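Local coordinates for methyltransferase 1 (Methanosarcina barkeri, PDB 2I2X), which carries a corrinoid cofactor that accepts the methyl group of methanol with the help of MtaB and passes it on to coenzyme M through MtaA, at residues 131-136 with 181-187. Sequence-based numbering, arbitrary orientation.
Sequences AEGDVH and TALMTTT
Asp134 turns its CG anti to the backbone N (chi1 -157°), which sets the carboxylate between His136 and the backbone of Leu183. His136 holds CG beside its own backbone N (chi1 -55°), and its ring comes to lie against Leu183. Asp134 OD1 accepts two bonds. One is from His136 N at 3.0 Å, which makes an Asx turn. The other is from His136 ND1, in the plane of the ring, on the syn side of the carboxylate but tilted out of its plane. Asp134 OD2 takes Leu183 N across the contact, although the position of this oxygen is less certain. Leu183 CB sits over one face of the imidazole in a CH-pi contact, 3.9 Å from the ring centroid. Met184 SD lies at the ring edge, 3.9 Å from His136 CE1. The ND1 bond and the cobalt bond through NE2 together probably restrict the rotation of the ring. Without the carboxylate, as with an alanine at Asp134, His136 ND1 would probably lose its acceptor and the imidazole be freer to turn. At the start of both loops, Ala131 N bonds Thr181 O at 3.1 Å, and Ala131 CB packs on Ala182 CB. Thr181 OG1 bonds the cofactor. This is the cobalamin-binding Rossmann-like domain: the two loops follow the adjacent parallel strands 125-130 and 177-181 and lead to helices 138-149 and 190-199, with Ala131 and Ala182 packed against helix 190-199.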
ATOM      1  N   ALA B 131      15.022  16.487  17.428  1.00 45.44           N
ATOM      2  CA  ALA B 131      14.254  15.904  18.540  1.00 45.62           C
ATOM      3  C   ALA B 131      15.051  14.885  19.352  1.00 45.77           C
ATOM      4  O   ALA B 131      15.927  14.205  18.819  1.00 45.69           O
ATOM      5  CB  ALA B 131      12.988  15.256  17.997  1.00 45.35           C
ATOM      6  N   GLU B 132      14.755  14.752  20.640  1.00 46.07           N
ATOM      7  CA  GLU B 132      15.464  13.719  21.399  1.00 46.70           C
ATOM      8  C   GLU B 132      14.987  12.340  20.979  1.00 46.03           C
ATOM      9  O   GLU B 132      13.808  12.149  20.658  1.00 45.82           O
ATOM     10  CB  GLU B 132      15.436  13.938  22.932  1.00 47.04           C
ATOM     11  CG  GLU B 132      14.242  13.371  23.699  1.00 48.93           C
ATOM     12  CD  GLU B 132      14.352  13.567  25.223  1.00 50.04           C
ATOM     13  OE1 GLU B 132      15.137  12.831  25.882  1.00 46.98           O
ATOM     14  OE2 GLU B 132      13.626  14.459  25.745  1.00 50.74           O
ATOM     15  N   GLY B 133      15.935  11.408  20.958  1.00 45.94           N
ATOM     16  CA  GLY B 133      15.758  10.065  20.398  1.00 45.41           C
ATOM     17  C   GLY B 133      16.102   9.984  18.915  1.00 45.11           C
ATOM     18  O   GLY B 133      16.160   8.901  18.346  1.00 45.31           O
ATOM     19  N   ASP B 134      16.346  11.131  18.289  1.00 44.83           N
ATOM     20  CA  ASP B 134      16.492  11.206  16.840  1.00 44.75           C
ATOM     21  C   ASP B 134      17.933  11.571  16.416  1.00 44.71           C
ATOM     22  O   ASP B 134      18.527  12.512  16.947  1.00 44.31           O
ATOM     23  CB  ASP B 134      15.463  12.203  16.275  1.00 44.58           C
ATOM     24  CG  ASP B 134      15.124  11.959  14.801  1.00 44.46           C
ATOM     25  OD1 ASP B 134      15.988  11.489  14.032  1.00 43.61           O
ATOM     26  OD2 ASP B 134      13.987  12.277  14.398  1.00 44.76           O
ATOM     27  N   VAL B 135      18.453  10.822  15.439  1.00 44.67           N
ATOM     28  CA  VAL B 135      19.849  10.878  14.976  1.00 44.66           C
ATOM     29  C   VAL B 135      19.950  11.445  13.546  1.00 44.19           C
ATOM     30  O   VAL B 135      21.049  11.673  13.017  1.00 44.15           O
ATOM     31  CB  VAL B 135      20.520   9.444  15.134  1.00 45.12           C
ATOM     32  CG1 VAL B 135      21.652   9.173  14.141  1.00 44.85           C
ATOM     33  CG2 VAL B 135      20.999   9.231  16.574  1.00 45.41           C
ATOM     34  N   HIS B 136      18.791  11.699  12.942  1.00 43.83           N
ATOM     35  CA  HIS B 136      18.703  12.240  11.581  1.00 43.29           C
ATOM     36  C   HIS B 136      19.103  13.725  11.516  1.00 43.58           C
ATOM     37  O   HIS B 136      18.312  14.620  11.793  1.00 43.72           O
ATOM     38  CB  HIS B 136      17.306  11.988  10.981  1.00 42.99           C
ATOM     39  CG  HIS B 136      16.889  10.544  10.999  1.00 41.79           C
ATOM     40  ND1 HIS B 136      16.431   9.910  12.137  1.00 41.67           N
ATOM     41  CD2 HIS B 136      16.869   9.609  10.022  1.00 40.09           C
ATOM     42  CE1 HIS B 136      16.147   8.650  11.862  1.00 40.11           C
ATOM     43  NE2 HIS B 136      16.406   8.440  10.585  1.00 39.89           N
ATOM     44  N   THR B 181      13.564  19.368  14.200  1.00 43.67           N
ATOM     45  CA  THR B 181      13.521  18.402  13.126  1.00 41.82           C
ATOM     46  C   THR B 181      13.303  17.024  13.714  1.00 41.18           C
ATOM     47  O   THR B 181      14.131  16.542  14.493  1.00 41.29           O
ATOM     48  CB  THR B 181      14.825  18.434  12.325  1.00 41.66           C
ATOM     49  OG1 THR B 181      14.896  19.666  11.611  1.00 40.62           O
ATOM     50  CG2 THR B 181      14.897  17.287  11.313  1.00 41.93           C
ATOM     51  N   ALA B 182      12.184  16.401  13.356  1.00 39.81           N
ATOM     52  CA  ALA B 182      11.934  15.006  13.730  1.00 38.85           C
ATOM     53  C   ALA B 182      11.693  14.130  12.497  1.00 37.99           C
ATOM     54  O   ALA B 182      11.106  14.580  11.524  1.00 37.81           O
ATOM     55  CB  ALA B 182      10.795  14.911  14.699  1.00 38.37           C
ATOM     56  N   LEU B 183      12.172  12.890  12.531  1.00 37.12           N
ATOM     57  CA  LEU B 183      12.058  12.003  11.378  1.00 37.11           C
ATOM     58  C   LEU B 183      11.323  10.696  11.626  1.00 37.36           C
ATOM     59  O   LEU B 183      11.029   9.947  10.685  1.00 37.29           O
ATOM     60  CB  LEU B 183      13.438  11.713  10.782  1.00 36.68           C
ATOM     61  CG  LEU B 183      13.607  12.605   9.561  1.00 36.25           C
ATOM     62  CD1 LEU B 183      14.258  13.928   9.923  1.00 33.41           C
ATOM     63  CD2 LEU B 183      14.364  11.873   8.496  1.00 36.27           C
ATOM     64  N   MET B 184      11.037  10.424  12.889  1.00 37.83           N
ATOM     65  CA  MET B 184      10.375   9.201  13.268  1.00 38.88           C
ATOM     66  C   MET B 184       9.090   9.483  14.022  1.00 39.47           C
ATOM     67  O   MET B 184       9.019  10.418  14.804  1.00 39.71           O
ATOM     68  CB  MET B 184      11.316   8.339  14.098  1.00 38.83           C
ATOM     69  CG  MET B 184      12.583   7.948  13.358  1.00 39.46           C
ATOM     70  SD  MET B 184      13.673   6.881  14.303  1.00 38.71           S
ATOM     71  CE  MET B 184      12.898   5.278  14.178  1.00 42.89           C
ATOM     72  N   THR B 185       8.066   8.683  13.763  1.00 40.53           N
ATOM     73  CA  THR B 185       6.841   8.719  14.561  1.00 41.84           C
ATOM     74  C   THR B 185       7.196   8.583  16.042  1.00 43.13           C
ATOM     75  O   THR B 185       6.571   9.186  16.920  1.00 43.42           O
ATOM     76  CB  THR B 185       5.874   7.587  14.173  1.00 41.42           C
ATOM     77  OG1 THR B 185       6.513   6.321  14.378  1.00 40.54           O
ATOM     78  CG2 THR B 185       5.467   7.713  12.715  1.00 41.39           C
ATOM     79  N   THR B 186       8.257   7.819  16.279  1.00 44.51           N
ATOM     80  CA  THR B 186       8.724   7.414  17.587  1.00 45.58           C
ATOM     81  C   THR B 186       9.446   8.560  18.312  1.00 46.24           C
ATOM     82  O   THR B 186       9.899   8.415  19.440  1.00 45.94           O
ATOM     83  CB  THR B 186       9.612   6.152  17.395  1.00 45.51           C
ATOM     84  OG1 THR B 186       9.406   5.241  18.471  1.00 46.99           O
ATOM     85  CG2 THR B 186      11.082   6.481  17.261  1.00 45.72           C
ATOM     86  N   THR B 187       9.472   9.723  17.669  1.00 47.68           N
ATOM     87  CA  THR B 187      10.404  10.803  17.981  1.00 48.71           C
ATOM     88  C   THR B 187       9.789  12.195  17.795  1.00 50.25           C
ATOM     89  O   THR B 187      10.208  13.148  18.444  1.00 50.02           O
ATOM     90  CB  THR B 187      11.692  10.643  17.116  1.00 48.51           C
ATOM     91  OG1 THR B 187      12.787  10.236  17.946  1.00 47.48           O
ATOM     92  CG2 THR B 187      12.049  11.907  16.384  1.00 47.38           C
TER